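Local coordinates for protein sugar phosphate isomerase/epimerase (Parabacteroides distasonis, PDB 3OBE) that probably catalyses the isomerisation or epimerisation of a sugar or sugar phosphate, using a xylose isomerase-like TIM-barrel fold, at residues Asp211-Glu216 with Pro237-Leu242; Ser129-Pro134 with Ala162-Gly167; Val147-Phe152 with Glu202-Asn207. All coordinates share one frame; numbering follows the deposited sequence.

Contact 1: Asp211-Glu216 with Pro237-Leu242; sequences DKVMFE and PNRFKL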
loop_
_atom_site.group_PDB
_atom_site.type_symbol
_atom_site.label_atom_id
_atom_site.label_comp_id
_atom_site.label_asym_id
_atom_site.label_seq_id
_atom_site.Cartn_x
_atom_site.Cartn_y
_atom_site.Cartn_z
ATOM N N ASP A 211 15.857 -1.992 8.148
ATOM C CA ASP A 211 15.260 -1.783 9.473
ATOM C C ASP A 211 14.445 -0.493 9.565
ATOM O O ASP A 211 13.682 -0.301 10.520
ATOM C CB ASP A 211 16.357 -1.831 10.553
ATOM C CG ASP A 211 17.044 -3.219 10.648
ATOM O OD1 ASP A 211 16.377 -4.249 10.339
ATOM O OD2 ASP A 211 18.248 -3.258 11.023
ATOM N N LYS A 212 14.579 0.405 8.592
ATOM C CA LYS A 212 13.822 1.663 8.579
ATOM C C LYS A 212 12.703 1.683 7.513
ATOM O O LYS A 212 11.729 2.332 7.707
ATOM C CB LYS A 212 14.739 2.838 8.300
ATOM C CG LYS A 212 15.801 3.087 9.372
ATOM C CD LYS A 212 16.774 4.176 8.915
ATOM C CE LYS A 212 17.997 4.327 9.832
ATOM N NZ LYS A 212 18.967 5.305 9.303
ATOM N N VAL A 213 12.935 1.041 6.371
ATOM C CA VAL A 213 12.095 1.160 5.213
ATOM C C VAL A 213 11.758 -0.201 4.638
ATOM O O VAL A 213 12.657 -1.012 4.393
ATOM C CB VAL A 213 12.800 2.006 4.127
ATOM C CG1 VAL A 213 12.025 1.979 2.764
ATOM C CG2 VAL A 213 12.987 3.435 4.625
HETATM N N MSE A 214 10.455 -0.422 4.393
HETATM C CA MSE A 214 10.039 -1.578 3.599
HETATM C C MSE A 214 9.245 -1.080 2.388
HETATM O O MSE A 214 9.068 0.141 2.186
HETATM C CB MSE A 214 9.250 -2.565 4.467
HETATM C CG MSE A 214 8.007 -1.994 5.161
HETATM SE SE MSE A 214 6.442 -1.963 3.999
HETATM C CE MSE A 214 5.222 -1.245 5.343
ATOM N N PHE A 215 8.836 -2.020 1.534
ATOM C CA PHE A 215 8.215 -1.734 0.270
ATOM C C PHE A 215 6.883 -2.467 0.191
ATOM O O PHE A 215 6.776 -3.661 0.582
ATOM C CB PHE A 215 9.153 -2.042 -0.919
ATOM C CG PHE A 215 10.339 -1.070 -0.992
ATOM C CD1 PHE A 215 11.441 -1.254 -0.165
ATOM C CD2 PHE A 215 10.288 0.082 -1.764
ATOM C CE1 PHE A 215 12.457 -0.343 -0.155
ATOM C CE2 PHE A 215 11.354 0.989 -1.760
ATOM C CZ PHE A 215 12.407 0.787 -0.953
ATOM N N GLU A 216 5.902 -1.741 -0.324
ATOM C CA GLU A 216 4.569 -2.297 -0.641
ATOM C C GLU A 216 4.573 -2.500 -2.124
ATOM O O GLU A 216 4.361 -1.560 -2.905
ATOM C CB GLU A 216 3.475 -1.342 -0.175
ATOM C CG GLU A 216 2.009 -1.776 -0.459
ATOM C CD GLU A 216 1.043 -0.879 0.196
ATOM O OE1 GLU A 216 0.953 0.263 -0.247
ATOM O OE2 GLU A 216 0.278 -1.344 1.089
ATOM N N PRO A 237 13.974 -10.273 -0.840
ATOM C CA PRO A 237 12.916 -11.002 -0.152
ATOM C C PRO A 237 12.523 -10.408 1.198
ATOM O O PRO A 237 11.376 -10.556 1.615
ATOM C CB PRO A 237 13.523 -12.378 0.029
ATOM C CG PRO A 237 14.957 -12.244 -0.099
ATOM C CD PRO A 237 15.139 -11.089 -1.087
ATOM N N ASN A 238 13.470 -9.719 1.839
ATOM C CA ASN A 238 13.218 -9.136 3.153
ATOM C C ASN A 238 12.722 -7.712 3.061
ATOM O O ASN A 238 12.403 -7.111 4.086
ATOM C CB ASN A 238 14.501 -9.172 4.012
ATOM C CG ASN A 238 15.672 -8.419 3.378
ATOM O OD1 ASN A 238 15.871 -8.440 2.133
ATOM N ND2 ASN A 238 16.481 -7.781 4.220
ATOM N N ARG A 239 12.612 -7.169 1.860
ATOM C CA ARG A 239 12.226 -5.749 1.698
ATOM C C ARG A 239 10.750 -5.518 1.336
ATOM O O ARG A 239 10.154 -4.524 1.727
ATOM C CB ARG A 239 13.073 -5.083 0.632
ATOM C CG ARG A 239 14.582 -5.221 0.794
ATOM C CD ARG A 239 15.139 -4.830 2.136
ATOM N NE ARG A 239 14.734 -3.494 2.529
ATOM C CZ ARG A 239 15.284 -2.386 2.048
ATOM N NH1 ARG A 239 16.249 -2.453 1.146
ATOM N NH2 ARG A 239 14.854 -1.211 2.481
ATOM N N PHE A 240 10.165 -6.465 0.598
ATOM C CA PHE A 240 8.777 -6.389 0.201
ATOM C C PHE A 240 7.925 -7.017 1.273
ATOM O O PHE A 240 7.710 -8.232 1.269
ATOM C CB PHE A 240 8.639 -7.067 -1.169
ATOM C CG PHE A 240 9.284 -6.304 -2.264
ATOM C CD1 PHE A 240 8.872 -5.012 -2.536
ATOM C CD2 PHE A 240 10.314 -6.836 -3.042
ATOM C CE1 PHE A 240 9.461 -4.272 -3.557
ATOM C CE2 PHE A 240 10.892 -6.077 -4.030
ATOM C CZ PHE A 240 10.457 -4.830 -4.297
ATOM N N LYS A 241 7.465 -6.202 2.225
ATOM C CA LYS A 241 6.747 -6.706 3.386
ATOM C C LYS A 241 5.214 -6.670 3.207
ATOM O O LYS A 241 4.500 -7.365 3.934
ATOM C CB LYS A 241 7.144 -5.941 4.676
ATOM C CG LYS A 241 8.603 -6.200 5.130
ATOM C CD LYS A 241 8.880 -5.609 6.515
ATOM C CE LYS A 241 10.309 -5.854 7.009
ATOM N NZ LYS A 241 10.620 -5.055 8.219
ATOM N N LEU A 242 4.746 -5.865 2.265
ATOM C CA LEU A 242 3.337 -5.800 1.873
ATOM C C LEU A 242 3.244 -5.947 0.360
ATOM O O LEU A 242 4.168 -5.594 -0.402
ATOM C CB LEU A 242 2.704 -4.462 2.285
ATOM C CG LEU A 242 2.664 -4.070 3.741
ATOM C CD1 LEU A 242 2.196 -2.612 3.881
ATOM C CD2 LEU A 242 1.799 -5.037 4.540
HETATM O O HOH W 1 12.817 -3.802 4.570
#

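Contact 2: Ser129-Pro134 with Ala162-Gly167; sequences SCMVQP and AGILWG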
loop_
_atom_site.group_PDB
_atom_site.type_symbol
_atom_site.label_atom_id
_atom_site.label_comp_id
_atom_site.label_asym_id
_atom_site.label_seq_id
_atom_site.Cartn_x
_atom_site.Cartn_y
_atom_site.Cartn_z
ATOM N N SER A 129 -0.403 -0.509 11.820
ATOM C CA SER A 129 0.886 -1.161 11.788
ATOM C C SER A 129 1.865 -0.557 10.780
ATOM O O SER A 129 3.074 -0.675 10.976
ATOM C CB SER A 129 0.749 -2.639 11.474
ATOM O OG SER A 129 0.038 -3.242 12.542
ATOM N N CYS A 130 1.345 0.005 9.702
ATOM C CA CYS A 130 2.152 0.503 8.624
ATOM C C CYS A 130 1.728 1.914 8.183
ATOM O O CYS A 130 0.551 2.246 8.182
ATOM C CB CYS A 130 2.039 -0.411 7.404
ATOM S SG CYS A 130 2.375 -2.151 7.807
HETATM N N MSE A 131 2.698 2.686 7.737
HETATM C CA MSE A 131 2.426 4.008 7.073
HETATM C C MSE A 131 3.200 3.994 5.781
HETATM O O MSE A 131 4.394 3.707 5.793
HETATM C CB MSE A 131 2.880 5.139 7.967
HETATM C CG MSE A 131 2.033 5.376 9.186
HETATM SE SE MSE A 131 2.974 6.418 10.563
HETATM C CE MSE A 131 3.177 8.082 9.575
ATOM N N VAL A 132 2.544 4.286 4.663
ATOM C CA VAL A 132 3.130 4.047 3.352
ATOM C C VAL A 132 2.973 5.288 2.484
ATOM O O VAL A 132 1.859 5.838 2.376
ATOM C CB VAL A 132 2.439 2.863 2.686
ATOM C CG1 VAL A 132 2.847 2.684 1.141
ATOM C CG2 VAL A 132 2.767 1.611 3.482
ATOM N N GLN A 133 4.072 5.712 1.865
ATOM C CA GLN A 133 4.052 6.734 0.853
ATOM C C GLN A 133 3.880 6.111 -0.513
ATOM O O GLN A 133 4.699 5.294 -0.897
ATOM C CB GLN A 133 5.315 7.580 0.861
ATOM C CG GLN A 133 5.306 8.686 -0.238
ATOM C CD GLN A 133 6.327 9.763 -0.030
ATOM O OE1 GLN A 133 6.689 10.088 1.101
ATOM N NE2 GLN A 133 6.794 10.367 -1.130
ATOM N N PRO A 134 2.848 6.554 -1.272
ATOM C CA PRO A 134 2.584 5.910 -2.580
ATOM C C PRO A 134 2.882 6.821 -3.760
ATOM O O PRO A 134 2.371 6.614 -4.865
ATOM C CB PRO A 134 1.079 5.646 -2.485
ATOM C CG PRO A 134 0.566 6.893 -1.810
ATOM C CD PRO A 134 1.635 7.215 -0.741
ATOM N N ALA A 162 7.393 4.627 17.194
ATOM C CA ALA A 162 6.039 4.300 17.591
ATOM C C ALA A 162 5.709 2.855 17.281
ATOM O O ALA A 162 4.550 2.461 17.413
ATOM C CB ALA A 162 5.020 5.233 16.826
ATOM N N GLY A 163 6.682 2.065 16.819
ATOM C CA GLY A 163 6.406 0.679 16.454
ATOM C C GLY A 163 5.629 0.486 15.165
ATOM O O GLY A 163 4.979 -0.524 14.996
ATOM N N ILE A 164 5.710 1.459 14.269
ATOM C CA ILE A 164 5.027 1.453 13.001
ATOM C C ILE A 164 6.067 1.345 11.869
ATOM O O ILE A 164 7.096 2.033 11.862
ATOM C CB ILE A 164 4.222 2.736 12.801
ATOM C CG1 ILE A 164 3.177 2.837 13.882
ATOM C CG2 ILE A 164 3.632 2.803 11.387
ATOM C CD1 ILE A 164 2.467 4.224 13.988
ATOM N N LEU A 165 5.743 0.523 10.881
ATOM C CA LEU A 165 6.628 0.275 9.733
ATOM C C LEU A 165 6.360 1.299 8.654
ATOM O O LEU A 165 5.236 1.389 8.162
ATOM C CB LEU A 165 6.377 -1.088 9.136
ATOM C CG LEU A 165 6.655 -2.297 10.029
ATOM C CD1 LEU A 165 6.172 -3.559 9.316
ATOM C CD2 LEU A 165 8.140 -2.405 10.396
ATOM N N TRP A 166 7.383 2.020 8.252
ATOM C CA TRP A 166 7.284 2.910 7.094
ATOM C C TRP A 166 7.558 2.116 5.840
ATOM O O TRP A 166 8.528 1.366 5.783
ATOM C CB TRP A 166 8.261 4.076 7.226
ATOM C CG TRP A 166 8.013 5.172 6.236
ATOM C CD1 TRP A 166 7.285 6.294 6.467
ATOM C CD2 TRP A 166 8.452 5.252 4.867
ATOM N NE1 TRP A 166 7.240 7.074 5.343
ATOM C CE2 TRP A 166 7.978 6.480 4.352
ATOM C CE3 TRP A 166 9.223 4.432 4.036
ATOM C CZ2 TRP A 166 8.198 6.870 3.033
ATOM C CZ3 TRP A 166 9.470 4.843 2.767
ATOM C CH2 TRP A 166 8.948 6.025 2.258
ATOM N N GLY A 167 6.757 2.358 4.788
ATOM C CA GLY A 167 6.938 1.709 3.505
ATOM C C GLY A 167 6.673 2.627 2.315
ATOM O O GLY A 167 6.102 3.698 2.477
HETATM O O HOH W 2 4.144 -2.294 13.013
#

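Contact 3: Val147-Phe152 with Glu202-Asn207; sequences VVSEIF and ELFLKN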
loop_
_atom_site.group_PDB
_atom_site.type_symbol
_atom_site.label_atom_id
_atom_site.label_comp_id
_atom_site.label_asym_id
_atom_site.label_seq_id
_atom_site.Cartn_x
_atom_site.Cartn_y
_atom_site.Cartn_z
ATOM N N VAL A 147 18.938 11.077 -2.521
ATOM C CA VAL A 147 18.436 12.060 -1.581
ATOM C C VAL A 147 17.026 11.663 -1.107
ATOM O O VAL A 147 16.699 11.782 0.106
ATOM C CB VAL A 147 18.430 13.520 -2.134
ATOM C CG1 VAL A 147 17.824 14.496 -1.056
ATOM C CG2 VAL A 147 19.881 13.981 -2.479
ATOM N N VAL A 148 16.207 11.211 -2.039
ATOM C CA VAL A 148 14.908 10.700 -1.695
ATOM C C VAL A 148 15.033 9.528 -0.726
ATOM O O VAL A 148 14.309 9.465 0.270
ATOM C CB VAL A 148 14.042 10.335 -2.964
ATOM C CG1 VAL A 148 12.796 9.509 -2.553
ATOM C CG2 VAL A 148 13.615 11.602 -3.671
ATOM N N SER A 149 15.955 8.611 -0.999
ATOM C CA SER A 149 16.136 7.469 -0.105
ATOM C C SER A 149 16.528 7.910 1.312
ATOM O O SER A 149 16.078 7.299 2.287
ATOM C CB SER A 149 17.160 6.479 -0.643
ATOM O OG SER A 149 16.755 6.005 -1.909
ATOM N N GLU A 150 17.362 8.944 1.424
ATOM C CA GLU A 150 17.782 9.453 2.724
ATOM C C GLU A 150 16.608 10.005 3.513
ATOM O O GLU A 150 16.516 9.797 4.713
ATOM C CB GLU A 150 18.829 10.538 2.579
ATOM C CG GLU A 150 20.123 10.000 2.031
ATOM C CD GLU A 150 21.171 11.032 1.792
ATOM O OE1 GLU A 150 21.058 12.170 2.311
ATOM O OE2 GLU A 150 22.169 10.647 1.095
ATOM N N ILE A 151 15.707 10.696 2.828
ATOM C CA ILE A 151 14.478 11.227 3.417
ATOM C C ILE A 151 13.537 10.079 3.855
ATOM O O ILE A 151 12.969 10.119 4.940
ATOM C CB ILE A 151 13.758 12.142 2.417
ATOM C CG1 ILE A 151 14.577 13.443 2.262
ATOM C CG2 ILE A 151 12.326 12.398 2.899
ATOM C CD1 ILE A 151 14.239 14.354 1.045
ATOM N N PHE A 152 13.408 9.062 3.027
ATOM C CA PHE A 152 12.645 7.836 3.388
ATOM C C PHE A 152 13.208 7.139 4.623
ATOM O O PHE A 152 12.453 6.765 5.489
ATOM C CB PHE A 152 12.590 6.868 2.212
ATOM C CG PHE A 152 11.725 7.315 1.041
ATOM C CD1 PHE A 152 10.922 8.437 1.077
ATOM C CD2 PHE A 152 11.721 6.539 -0.090
ATOM C CE1 PHE A 152 10.110 8.745 -0.007
ATOM C CE2 PHE A 152 10.916 6.815 -1.148
ATOM C CZ PHE A 152 10.123 7.933 -1.113
ATOM N N GLU A 202 15.125 -0.145 -7.791
ATOM C CA GLU A 202 16.380 -0.716 -7.337
ATOM C C GLU A 202 17.207 0.259 -6.533
ATOM O O GLU A 202 17.799 -0.089 -5.511
ATOM C CB GLU A 202 17.177 -1.313 -8.529
ATOM C CG GLU A 202 18.536 -1.816 -8.181
ATOM C CD GLU A 202 19.223 -2.539 -9.320
ATOM O OE1 GLU A 202 18.565 -2.868 -10.295
ATOM O OE2 GLU A 202 20.427 -2.751 -9.233
ATOM N N LEU A 203 17.296 1.506 -6.997
ATOM C CA LEU A 203 17.997 2.515 -6.279
ATOM C C LEU A 203 17.379 2.767 -4.887
ATOM O O LEU A 203 18.116 2.940 -3.913
ATOM C CB LEU A 203 18.068 3.811 -7.085
ATOM C CG LEU A 203 18.939 3.728 -8.322
ATOM C CD1 LEU A 203 18.594 4.964 -9.223
ATOM C CD2 LEU A 203 20.436 3.635 -7.920
ATOM N N PHE A 204 16.058 2.796 -4.800
ATOM C CA PHE A 204 15.400 2.984 -3.515
ATOM C C PHE A 204 15.692 1.805 -2.590
ATOM O O PHE A 204 16.034 1.998 -1.416
ATOM C CB PHE A 204 13.882 3.125 -3.630
ATOM C CG PHE A 204 13.378 4.391 -4.229
ATOM C CD1 PHE A 204 14.151 5.525 -4.409
ATOM C CD2 PHE A 204 12.077 4.438 -4.639
ATOM C CE1 PHE A 204 13.597 6.687 -4.955
ATOM C CE2 PHE A 204 11.533 5.566 -5.161
ATOM C CZ PHE A 204 12.281 6.697 -5.347
ATOM N N LEU A 205 15.613 0.599 -3.104
ATOM C CA LEU A 205 15.993 -0.576 -2.312
ATOM C C LEU A 205 17.408 -0.522 -1.778
ATOM O O LEU A 205 17.662 -0.777 -0.580
ATOM C CB LEU A 205 15.762 -1.846 -3.142
ATOM C CG LEU A 205 14.278 -2.180 -3.359
ATOM C CD1 LEU A 205 14.058 -2.970 -4.662
ATOM C CD2 LEU A 205 13.690 -2.999 -2.194
ATOM N N LYS A 206 18.332 -0.250 -2.674
ATOM C CA LYS A 206 19.756 -0.285 -2.316
ATOM C C LYS A 206 20.189 0.846 -1.431
ATOM O O LYS A 206 21.191 0.718 -0.696
ATOM C CB LYS A 206 20.636 -0.360 -3.541
ATOM C CG LYS A 206 20.249 -1.557 -4.403
ATOM C CD LYS A 206 21.230 -2.621 -4.524
ATOM C CE LYS A 206 21.012 -3.368 -5.827
ATOM N NZ LYS A 206 21.931 -4.507 -5.962
ATOM N N ASN A 207 19.441 1.947 -1.434
ATOM C CA ASN A 207 19.819 3.116 -0.651
ATOM C C ASN A 207 18.956 3.360 0.593
ATOM O O ASN A 207 19.114 4.376 1.250
ATOM C CB ASN A 207 19.844 4.361 -1.554
ATOM C CG ASN A 207 21.025 4.320 -2.503
ATOM O OD1 ASN A 207 22.160 4.491 -2.075
ATOM N ND2 ASN A 207 20.774 4.020 -3.773
#

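Contact 1: Asp211-Glu216 with Pro237-Leu242
Arg239 reaches back along the neighbouring strand to the carbonyl of Val213. Its NH2 lies 2.9 Å from Val213 O, the N-H...O angle is 176°, and the oxygen sits almost in the guanidinium plane, although the donor comes from above the carbonyl plane. The side chain is folded at both chi2 and chi3, which is how the guanidinium can turn its edge to that oxygen. A water 2.8 Å from Arg239 NE accepts a hydrogen bond from it and is placed to donate one to Val213 O. Beyond the two segments, NH1 goes to Leu205 O and NH2 also to Thr208 OG1, so all three guanidinium nitrogens have acceptors. Phe215 CE1 stands over one face of the guanidinium, 3.7 Å from Arg239 NH2; the planes are 77° apart, and NH2 lies at the edge of the phenyl ring.

These are the strands 213-218 and 240-245, parallel neighbours in the TIM barrel. Phe215 N gives a short bond to Arg239 O at 2.8 Å. Phe215 O is shared, with weak bonds from Lys241 N at 3.1 Å and Leu242 N at 3.4 Å, because Lys241 is the extra residue of a beta bulge: Phe215 pairs with Phe240, but Glu216 pairs with Leu242.

Phe215 and Phe240 project from one face of the sheet, where Phe215 CB presses on Phe240 CD1 at 3.4 Å and helix 200-207 packs against both. On the other face are Glu216 and Leu242. Met214 has CG wedged between backbone N and carbonyl carbon (chi1 57°) and bends again at chi2, which carries its methyl CE to 3.6 Å from Leu242 CD1. The Glu216 chain runs out extended past Leu242, and its OE1 is hydrogen-bonded to His96 NE2.

Contact 2: Ser129-Pro134 with Ala162-Gly167
Ser129 O takes the N-H of Leu165 at 2.9 Å, and from there the two strands zip up in parallel: Met131 N to Leu165 O, Gly167 N to Met131 O and Gln133 N to Gly167 O, all also 2.9 Å. On one face of this ladder, Ile164 CG2 lies 3.7 Å from Met131 CG and nearly as close to the selenium of this selenomethionine. Trp166 shares that face. The indole swings across the neighbouring strand because chi1 (-168°) sets CG opposite the backbone N; there Met131 O lies over one ring face and Trp166 CZ2 meets Gln133 CB at 3.7 Å. On the reverse face, Gly167 lies beside Val132; a beta carbon there would be only 3.4 Å from Val132 CG2, a tight fit.

The next shell fixes these groups. Trp116 makes an edge-to-face stack with Trp166, while Gln133 NE2 is held by Tyr104 OH and Ser135 O. At the start of the pair, a water donates to both Ser129 O and Gly163 O, 2.8 Å from each. Gly163, with positive phi, is the C-prime residue of the Schellman motif that ends helix 142-160. The chain thus turns directly from helix into strand, completing the beta-alpha-beta crossover of strand 130-133, helix 142-160 and strand 165-169.

Main-chain polarity is therefore met mostly within the sheet and at its entry by one water, leaving Met131 and Trp166 to pack against helices 109-126 and 142-160, with Ile164 filling in beside Met131.

Contact 3: Val147-Phe152 with Glu202-Asn207
Ser149 and Phe204 mark the closest approach of two helical segments whose axes pass 9.0 Å apart at a crossing angle of -50°, with the CA atoms of Ser149 and Phe204 separated by 5.7 Å. The Phe204 ring carries the aromatic part of the contact. Phe152 turns its edge to it in a T-shaped stack: the centroids are 5.5 Å apart, the planes are inclined at 67°, and Phe152 CE2 stands over the centre of the Phe204 ring. Val148 comes in beside them, its CG1 3.8 Å from Phe204 CE1 while the same methyl also lies over a face of Phe152. Phe204 has CG anti to its carbonyl carbon (chi1 -71°), a torsion that aims the ring across the gap between the helices.

In the TIM barrel these helices belong to the outer layer. Helix 142-160 leads into strand 165-169, and the short helix 200-207 precedes strand 213-218. Beneath them, Tyr168 of the sheet meets both phenyl rings, edge-to-face with Phe204, and Phe215 touches Phe204 as well. An alanine in place of Phe204 removes the face on which the Phe152 edge and Val148 pack, and would probably open a gap between the two helices, leaving Phe152 without its edge-to-face partner.

Beside the rings, Ser149 fits against the last residues of 202-207. Its CB is 3.4 Å from Asn207 O, and its OG is 3.6 Å from Phe204 CD1; the hydroxyl itself bonds back to Ala145 O within its own helix. Asn207 also turns back on its own helix: ND2 donates to Leu203 O at 2.9 Å, and the backbone N of Asn207 reaches that oxygen from the opposite face of the carbonyl plane.

Contacts 1 and 2 lie in the barrel sheet, their centres about 10 Å apart, where strand 165-169 of contact 2 neighbours strand 213-218 of contact 1; a probable hydrogen bond from Met214 N to Trp166 O links them. Contact 3 belongs to the helical layer outside, about 12 Å from contact 1 and 16 Å from contact 2, centre to centre. Phe152 packs on Trp166, and Leu205 on Phe215. Along the chain, contacts 2 and 3 interlock, since helix 142-160 connects the two strands of contact 2; contact 1 opens only after both have closed. Through Trp166 and Phe215, four successive strands of the barrel wall and two outer helices form one continuous packed sector.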